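Local coordinates for protein lysine-specific demethylase REF6 (Arabidopsis thaliana, PDB 6A58) that removes methyl groups from histone H3 as a 2-oxoglutarate-dependent demethylase that activates genes, and binds DNA through the four C-terminal C2H2 zinc fingers that make up this piece, at residues Y23-M27 with E28-M32; L76-W80 with K81-M85; T94-I97 with R98-G102; R118-S121 with D122-H126. One frame throughout, in Å; residues are numbered along the deposited sequence.

Interaction 1 (Y23-M27 with E28-M32); sequences YQCNM and EGCTM. With ZN (zinc ion), chain B.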
# COMPACT_ATOMS: atom_id res chain seq x y z
N TYR A 23 -6.31 19.74 -14.54
CA TYR A 23 -7.73 19.41 -14.50
C TYR A 23 -7.98 18.34 -13.44
O TYR A 23 -7.59 17.18 -13.61
CB TYR A 23 -8.19 18.91 -15.87
CG TYR A 23 -8.25 20.00 -16.92
CD1 TYR A 23 -7.10 20.40 -17.60
CD2 TYR A 23 -9.45 20.64 -17.22
CE1 TYR A 23 -7.15 21.41 -18.56
CE2 TYR A 23 -9.51 21.64 -18.17
CZ TYR A 23 -8.36 22.03 -18.84
OH TYR A 23 -8.43 23.02 -19.79
N GLN A 24 -8.63 18.74 -12.35
CA GLN A 24 -8.82 17.86 -11.19
C GLN A 24 -10.08 17.00 -11.36
O GLN A 24 -11.08 17.45 -11.93
CB GLN A 24 -8.91 18.69 -9.89
CG GLN A 24 -7.61 19.39 -9.49
CD GLN A 24 -7.31 20.68 -10.25
OE1 GLN A 24 -8.18 21.26 -10.89
NE2 GLN A 24 -6.06 21.13 -10.17
N CYS A 25 -10.02 15.76 -10.87
CA CYS A 25 -11.17 14.85 -10.87
C CYS A 25 -12.12 15.19 -9.73
O CYS A 25 -11.68 15.36 -8.59
CB CYS A 25 -10.73 13.40 -10.75
SG CYS A 25 -12.11 12.23 -10.84
N ASN A 26 -13.42 15.27 -10.04
CA ASN A 26 -14.44 15.61 -9.03
C ASN A 26 -15.15 14.41 -8.41
O ASN A 26 -16.11 14.59 -7.65
CB ASN A 26 -15.46 16.61 -9.61
CG ASN A 26 -16.28 16.04 -10.76
OD1 ASN A 26 -16.05 14.93 -11.23
ND2 ASN A 26 -17.24 16.84 -11.23
N MET A 27 -14.70 13.19 -8.71
CA MET A 27 -15.26 11.98 -8.11
C MET A 27 -14.87 11.90 -6.64
O MET A 27 -13.74 12.25 -6.28
CB MET A 27 -14.80 10.73 -8.85
CG MET A 27 -15.29 10.64 -10.29
SD MET A 27 -17.07 10.35 -10.39
CE MET A 27 -17.16 8.63 -9.89
N GLU A 28 -15.80 11.45 -5.80
CA GLU A 28 -15.59 11.41 -4.35
C GLU A 28 -14.39 10.54 -4.00
O GLU A 28 -14.29 9.40 -4.45
CB GLU A 28 -16.85 10.90 -3.63
CG GLU A 28 -16.87 11.16 -2.13
CD GLU A 28 -16.98 12.64 -1.77
OE1 GLU A 28 -16.27 13.08 -0.84
OE2 GLU A 28 -17.77 13.36 -2.42
N GLY A 29 -13.47 11.10 -3.23
CA GLY A 29 -12.27 10.40 -2.79
C GLY A 29 -11.09 10.42 -3.76
O GLY A 29 -9.99 10.02 -3.38
N CYS A 30 -11.30 10.89 -4.99
CA CYS A 30 -10.23 10.88 -5.99
C CYS A 30 -9.32 12.09 -5.82
O CYS A 30 -9.80 13.21 -5.60
CB CYS A 30 -10.80 10.87 -7.41
SG CYS A 30 -9.54 10.48 -8.66
N THR A 31 -8.01 11.88 -5.92
CA THR A 31 -7.03 12.95 -5.79
C THR A 31 -6.20 13.13 -7.07
O THR A 31 -5.17 13.79 -7.05
CB THR A 31 -6.08 12.69 -4.59
OG1 THR A 31 -5.34 11.49 -4.82
CG2 THR A 31 -6.87 12.55 -3.30
N MET A 32 -6.68 12.57 -8.18
CA MET A 32 -5.95 12.62 -9.44
C MET A 32 -6.22 13.91 -10.22
O MET A 32 -7.29 14.51 -10.09
CB MET A 32 -6.27 11.41 -10.31
CG MET A 32 -5.79 10.11 -9.70
SD MET A 32 -6.08 8.74 -10.83
CE MET A 32 -5.58 7.36 -9.80
ZN ZN B . -10.90 10.32 -10.45
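With SG turned anti to the backbone N in both residues (chi1 -177° in Cys25, -167° in Cys30), the two cysteines reach from opposite arms of a tight loop toward one zinc ion. Cys25 SG binds zinc at 2.3 Å and Cys30 SG does so at about the same length, while Cys25 CB packs 3.8 Å from Cys30 SG. The loop belongs to the first, degenerate C2H2 finger, where it links strands 23-24 and 33-34. A type II turn from Met27 to Cys30 reverses the chain, closed by Cys30 N to Met27 O at 3.1 Å; the donor stands above the carbonyl plane. Nearer the strands, Cys25 N bonds almost straight to Met32 O, also at 3.1 Å, and ties the arms together. Met27 CB rests 4.3 Å from Cys30 CB beside the site. His43 and His60 complete the zinc sphere, the latter from helix 60-70, whose start thus joins this finger. Each sulfur also accepts a backbone N-H two residues on: Met27 N lies 3.5 Å from Cys25 SG and Met32 N 3.6 Å from Cys30 SG. These N-H···S bonds fix the sulfurs and would draw off some of the negative charge of the zinc-bound thiolates.

Interaction 2 (L76-W80 with K81-M85); sequences LKCPW and KGCKM. With ZN (zinc ion), chain D.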
# COMPACT_ATOMS: atom_id res chain seq x y z
N LEU A 76 8.91 5.84 1.25
CA LEU A 76 9.35 5.83 2.65
C LEU A 76 10.63 5.02 2.82
O LEU A 76 10.61 3.80 2.69
CB LEU A 76 8.23 5.26 3.52
CG LEU A 76 6.87 5.97 3.42
CD1 LEU A 76 5.86 5.27 4.31
CD2 LEU A 76 6.98 7.45 3.78
N LYS A 77 11.73 5.71 3.11
CA LYS A 77 13.05 5.08 3.26
C LYS A 77 13.21 4.54 4.67
O LYS A 77 12.75 5.14 5.63
CB LYS A 77 14.17 6.08 2.98
CG LYS A 77 14.29 6.51 1.53
CD LYS A 77 15.55 7.35 1.30
CE LYS A 77 15.89 7.47 -0.18
NZ LYS A 77 14.83 8.18 -0.95
N CYS A 78 13.89 3.40 4.78
CA CYS A 78 14.26 2.87 6.09
C CYS A 78 15.23 3.85 6.77
O CYS A 78 16.18 4.31 6.13
CB CYS A 78 14.92 1.51 5.95
SG CYS A 78 15.35 0.77 7.55
N PRO A 79 14.99 4.16 8.06
CA PRO A 79 15.87 5.10 8.77
C PRO A 79 17.16 4.48 9.32
O PRO A 79 17.98 5.22 9.86
CB PRO A 79 14.99 5.57 9.92
CG PRO A 79 14.15 4.38 10.23
CD PRO A 79 13.85 3.75 8.90
N TRP A 80 17.34 3.17 9.19
CA TRP A 80 18.50 2.46 9.74
C TRP A 80 19.70 2.68 8.82
O TRP A 80 19.67 2.26 7.66
CB TRP A 80 18.19 0.97 9.86
CG TRP A 80 18.89 0.23 10.96
CD1 TRP A 80 19.90 -0.67 10.82
CD2 TRP A 80 18.59 0.28 12.36
NE1 TRP A 80 20.27 -1.17 12.06
CE2 TRP A 80 19.48 -0.59 13.02
CE3 TRP A 80 17.66 1.00 13.13
CZ2 TRP A 80 19.46 -0.78 14.40
CZ3 TRP A 80 17.64 0.81 14.50
CH2 TRP A 80 18.54 -0.07 15.12
N LYS A 81 20.76 3.32 9.32
CA LYS A 81 21.95 3.58 8.51
C LYS A 81 22.48 2.29 7.89
O LYS A 81 22.55 1.26 8.56
CB LYS A 81 23.06 4.24 9.34
CG LYS A 81 22.78 5.67 9.77
CD LYS A 81 23.72 6.11 10.88
CE LYS A 81 25.16 6.22 10.42
NZ LYS A 81 26.07 6.62 11.52
N GLY A 82 22.85 2.36 6.61
CA GLY A 82 23.30 1.20 5.85
C GLY A 82 22.22 0.45 5.08
O GLY A 82 22.54 -0.32 4.17
N CYS A 83 20.95 0.68 5.42
CA CYS A 83 19.84 -0.01 4.79
C CYS A 83 19.28 0.85 3.67
O CYS A 83 19.00 2.03 3.87
CB CYS A 83 18.75 -0.30 5.81
SG CYS A 83 17.43 -1.33 5.15
N LYS A 84 19.12 0.25 2.49
CA LYS A 84 18.64 0.95 1.30
C LYS A 84 17.20 0.56 0.95
O LYS A 84 16.71 0.93 -0.12
CB LYS A 84 19.57 0.67 0.12
CG LYS A 84 21.02 1.04 0.39
CD LYS A 84 21.86 1.05 -0.87
CE LYS A 84 23.28 1.52 -0.58
NZ LYS A 84 24.09 1.73 -1.81
N MET A 85 16.51 -0.14 1.85
CA MET A 85 15.14 -0.60 1.58
C MET A 85 14.16 0.56 1.65
O MET A 85 14.33 1.49 2.43
CB MET A 85 14.73 -1.71 2.54
CG MET A 85 15.55 -2.98 2.37
SD MET A 85 14.72 -4.47 2.95
CE MET A 85 13.44 -4.66 1.72
ZN ZN D . 16.06 -1.29 6.95
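Trp80 meets Cys83 first through its CB, which lies 4.3 Å from Cys83 CB at the far end of the loop. The same CB is 3.5 Å from Lys81 N, and CG, which the first torsion (chi1 -151°) puts anti to Trp80 N and on the side of the carbonyl carbon, is still near Lys81 N. CD1 comes to 4.0 Å from Lys81 O. Beyond this the indole leaves the loop: it stacks on the imidazole of His100 and also touches Thr101, so that the side chain spreads along the end of helix 90-101 next to a zinc ligand. The loop is the cysteine-bearing half of the third C2H2 finger, running between strands 76-77 and 86-87 of its small antiparallel hairpin, and the fold is held by zinc bound to Cys78, Cys83, His96 and His100. Both sulfurs, Cys78 SG and Cys83 SG, stand 2.3 Å from the metal and 3.8 Å from each other. The main chain of Trp80 works twice. Its O accepts Cys83 N at 3.0 Å, the closing bond of a type II turn in which Gly82 takes the third place with a positive phi of 92°. Its N donates to Cys78 SG at 3.5 Å. On the second arm Met85 N makes a weaker bond of the same kind to Cys83 SG, and Met85 O receives Cys78 N in a nearly straight bond of 3.1 Å. The Met85 side chain continues from there toward His96 on the helix.

Interaction 3 (T94-I97 with R98-G102); sequences TEHI and RVHTG. With ZN (zinc ion), chain D.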
# COMPACT_ATOMS: atom_id res chain seq x y z
N THR A 94 7.49 0.26 9.32
CA THR A 94 7.56 0.03 10.77
C THR A 94 7.81 -1.45 11.10
O THR A 94 8.65 -1.76 11.95
CB THR A 94 6.28 0.53 11.48
OG1 THR A 94 6.18 1.95 11.30
CG2 THR A 94 6.30 0.22 12.97
N GLU A 95 7.09 -2.35 10.43
CA GLU A 95 7.32 -3.79 10.58
C GLU A 95 8.76 -4.16 10.21
O GLU A 95 9.42 -4.90 10.94
CB GLU A 95 6.31 -4.60 9.76
CG GLU A 95 4.94 -4.68 10.41
CD GLU A 95 3.98 -5.63 9.70
OE1 GLU A 95 4.31 -6.16 8.62
OE2 GLU A 95 2.87 -5.83 10.24
N HIS A 96 9.24 -3.63 9.09
CA HIS A 96 10.61 -3.88 8.64
C HIS A 96 11.68 -3.45 9.65
O HIS A 96 12.66 -4.18 9.85
CB HIS A 96 10.90 -3.20 7.30
CG HIS A 96 12.35 -3.13 6.97
ND1 HIS A 96 13.05 -4.22 6.49
CD2 HIS A 96 13.24 -2.12 7.06
CE1 HIS A 96 14.31 -3.88 6.30
NE2 HIS A 96 14.46 -2.61 6.64
N ILE A 97 11.51 -2.28 10.26
CA ILE A 97 12.49 -1.76 11.23
C ILE A 97 12.71 -2.74 12.39
O ILE A 97 13.81 -2.82 12.94
CB ILE A 97 12.10 -0.35 11.73
CG1 ILE A 97 12.20 0.67 10.59
CG2 ILE A 97 13.01 0.11 12.87
CD1 ILE A 97 11.40 1.94 10.82
N ARG A 98 11.67 -3.50 12.75
CA ARG A 98 11.80 -4.53 13.79
C ARG A 98 12.85 -5.60 13.46
O ARG A 98 13.41 -6.21 14.37
CB ARG A 98 10.46 -5.20 14.08
CG ARG A 98 9.40 -4.25 14.64
CD ARG A 98 8.04 -4.93 14.70
NE ARG A 98 6.98 -3.95 14.91
CZ ARG A 98 5.69 -4.15 14.62
NH1 ARG A 98 5.26 -5.30 14.11
NH2 ARG A 98 4.82 -3.17 14.84
N VAL A 99 13.11 -5.83 12.17
CA VAL A 99 14.17 -6.76 11.75
C VAL A 99 15.53 -6.26 12.26
O VAL A 99 16.34 -7.06 12.73
CB VAL A 99 14.22 -6.96 10.21
CG1 VAL A 99 15.37 -7.87 9.80
CG2 VAL A 99 12.90 -7.52 9.70
N HIS A 100 15.75 -4.95 12.18
CA HIS A 100 16.98 -4.34 12.66
C HIS A 100 17.07 -4.28 14.18
O HIS A 100 18.14 -4.50 14.74
CB HIS A 100 17.13 -2.91 12.14
CG HIS A 100 17.18 -2.80 10.64
ND1 HIS A 100 18.06 -3.54 9.88
CD2 HIS A 100 16.50 -2.02 9.78
CE1 HIS A 100 17.89 -3.23 8.60
NE2 HIS A 100 16.96 -2.30 8.52
N THR A 101 15.96 -3.95 14.85
CA THR A 101 15.96 -3.82 16.31
C THR A 101 15.87 -5.17 17.04
O THR A 101 16.24 -5.26 18.21
CB THR A 101 14.81 -2.94 16.81
OG1 THR A 101 13.56 -3.57 16.52
CG2 THR A 101 14.86 -1.55 16.16
N GLY A 102 15.37 -6.20 16.36
CA GLY A 102 15.16 -7.52 16.96
C GLY A 102 13.89 -7.63 17.79
O GLY A 102 13.72 -8.61 18.51
ZN ZN D . 16.06 -1.29 6.95
O HOH W 1 2.70 -6.04 13.05
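His96 and His100, one helical turn apart on helix 90-101, are the histidine pair of the third C2H2 finger. Metal bonds come first: each NE2 binds the zinc ion at 2.1 Å, and the two ring planes stand almost perpendicular (88°). CG of His96 lies anti to its backbone N, whereas that of His100 lies beside its own (chi1 -61°), and these different torsions let both rings converge on one ion. Cys78 and Cys83 supply the other ligands. Among the backbone hydrogen bonds, the helix tightens between the histidines: Val99 N reaches His96 O, three residues back, at 2.9 Å, with the donor well above the carbonyl plane. Ile97 O holds Thr101 N at 3.1 Å, in the carbonyl plane, and accepts His100 N weakly. Gly102, with positive phi, ends the helix, and its N bonds to Arg98 O; Thr101 and Gly102 begin a linker resembling the TGEKP type. The apolar contact across this turn is Ile97 CG2 to Thr101 CG2, 4.1 Å. In the charged group, extended Arg98 lays one guanidinium face over Glu95 CA, and its NH1 also bonds to the carbonyl of Arg118 from the next finger. Glu95 OE2 stays 4.6 Å from Arg98 NH1; a water at the guanidinium edge bridges them, accepting from NH1 at 2.9 Å and donating to OE2 at 2.8 Å.

Interaction 4 (R118-S121 with D122-H126); sequences RFVS and DFSRH. With ZN (zinc ion), chain E.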
# COMPACT_ATOMS: atom_id res chain seq x y z
N ARG A 118 7.28 -11.20 15.09
CA ARG A 118 7.68 -9.84 14.72
C ARG A 118 6.52 -9.05 14.11
O ARG A 118 6.42 -7.84 14.33
CB ARG A 118 8.84 -9.89 13.71
CG ARG A 118 9.49 -8.53 13.46
CD ARG A 118 10.68 -8.62 12.52
NE ARG A 118 11.58 -9.73 12.83
CZ ARG A 118 12.39 -9.80 13.89
NH1 ARG A 118 12.45 -8.83 14.81
NH2 ARG A 118 13.14 -10.89 14.05
N PHE A 119 5.68 -9.73 13.34
CA PHE A 119 4.53 -9.11 12.66
C PHE A 119 3.24 -9.71 13.20
O PHE A 119 3.19 -10.90 13.52
CB PHE A 119 4.60 -9.33 11.14
CG PHE A 119 5.97 -9.14 10.55
CD1 PHE A 119 6.76 -8.04 10.88
CD2 PHE A 119 6.47 -10.06 9.62
CE1 PHE A 119 8.02 -7.87 10.32
CE2 PHE A 119 7.73 -9.89 9.06
CZ PHE A 119 8.50 -8.79 9.41
N VAL A 120 2.20 -8.89 13.30
CA VAL A 120 0.90 -9.33 13.83
C VAL A 120 0.24 -10.42 12.96
O VAL A 120 -0.42 -11.31 13.50
CB VAL A 120 -0.07 -8.14 14.07
CG1 VAL A 120 -0.61 -7.58 12.76
CG2 VAL A 120 -1.22 -8.56 14.98
N SER A 121 0.44 -10.35 11.64
CA SER A 121 -0.09 -11.36 10.72
C SER A 121 0.47 -12.76 10.98
O SER A 121 -0.24 -13.76 10.82
CB SER A 121 0.18 -10.97 9.26
OG SER A 121 1.57 -10.80 9.02
N ASP A 122 1.74 -12.84 11.39
CA ASP A 122 2.36 -14.10 11.81
C ASP A 122 1.74 -14.62 13.11
O ASP A 122 1.53 -15.82 13.27
CB ASP A 122 3.87 -13.95 12.01
CG ASP A 122 4.60 -13.55 10.73
OD1 ASP A 122 4.07 -13.75 9.62
OD2 ASP A 122 5.73 -13.03 10.86
N PHE A 123 1.46 -13.70 14.05
CA PHE A 123 0.81 -14.04 15.31
C PHE A 123 -0.64 -14.51 15.09
O PHE A 123 -1.07 -15.48 15.71
CB PHE A 123 0.86 -12.84 16.28
CG PHE A 123 0.26 -13.09 17.64
CD1 PHE A 123 0.49 -14.29 18.33
CD2 PHE A 123 -0.52 -12.11 18.26
CE1 PHE A 123 -0.05 -14.50 19.59
CE2 PHE A 123 -1.06 -12.32 19.52
CZ PHE A 123 -0.83 -13.52 20.18
N SER A 124 -1.36 -13.83 14.21
CA SER A 124 -2.73 -14.22 13.84
C SER A 124 -2.77 -15.58 13.14
O SER A 124 -3.65 -16.40 13.42
CB SER A 124 -3.38 -13.16 12.95
OG SER A 124 -3.50 -11.93 13.63
N ARG A 125 -1.82 -15.81 12.24
CA ARG A 125 -1.68 -17.10 11.55
C ARG A 125 -1.39 -18.24 12.53
O ARG A 125 -1.94 -19.34 12.39
CB ARG A 125 -0.57 -17.02 10.49
CG ARG A 125 -0.40 -18.28 9.65
CD ARG A 125 0.49 -18.02 8.44
NE ARG A 125 1.83 -17.58 8.82
CZ ARG A 125 2.80 -17.25 7.96
NH1 ARG A 125 2.60 -17.32 6.64
NH2 ARG A 125 3.99 -16.85 8.42
N HIS A 126 -0.52 -17.98 13.51
CA HIS A 126 -0.21 -18.96 14.56
C HIS A 126 -1.44 -19.32 15.40
O HIS A 126 -1.67 -20.50 15.68
CB HIS A 126 0.91 -18.43 15.47
CG HIS A 126 1.21 -19.30 16.65
ND1 HIS A 126 1.91 -20.49 16.54
CD2 HIS A 126 0.93 -19.15 17.96
CE1 HIS A 126 2.03 -21.03 17.74
NE2 HIS A 126 1.44 -20.24 18.62
ZN ZN E . 1.27 -20.30 20.76
O HOH W 2 7.20 -13.31 13.18
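Helix 120-129, the helix of the fourth C2H2 finger, begins just after Phe119, which holds the N-cap position, and Asp122 meets that residue about one turn on. Phe119 O receives two weak bonds, from Asp122 N and Phe123 N. The side chains of Phe119 and Asp122 run side by side in the same direction, and Asp122 OD2 touches Phe119 CD2 at 3.3 Å, with ring and carboxylate planes 52° apart. Asp122 OD2 is also joined to the main chain before the helix through a water, which donates to OD2 and accepts from Arg118 N, at 2.8 Å each. Val120 O is gripped twice: Ser124 N approaches at 2.8 Å, and Ser124 OG donates from above the carbonyl plane at 3.1 Å. That second bond depends on the serine torsion (chi1 -63°), which holds OG beside its own backbone N and so over the preceding turn. Ser121 O takes Arg125 N at 3.0 Å. Further along, His126 NE2 binds zinc at 2.1 Å, with Cys108, Cys113 and His132 completing the site. The Phe119 ring also packs on Glu95 of helix 90-101, which links this helix start to the third finger. Arg125 NH2 forms a salt bridge to Asp122 OD1 at 3.3 Å, the oxygen lying well out of the guanidinium plane. With this cation, a donated water hydrogen and the positive end of the helix all close by, the Asp122 carboxylate is probably kept ionised.

From the N terminus the contacts follow one another in series, with none enclosing or crossing another. Interaction 1 closes the hairpin loop of the first finger and stands apart, its centre about 33 Å or more from the centres of the others. Interactions 2 and 3 are the two halves of the third finger: the loop at 76-85 and the helix end at 94-102 share one zinc ion, and Met85 SD packs 3.4 Å from His96 CE1. A linker then leads to the fourth finger, where interaction 4 starts the helix. Across this finger boundary interactions 3 and 4 touch, with Val99 N 3.7 Å from Arg118 CD, so neighbouring fingers are joined directly.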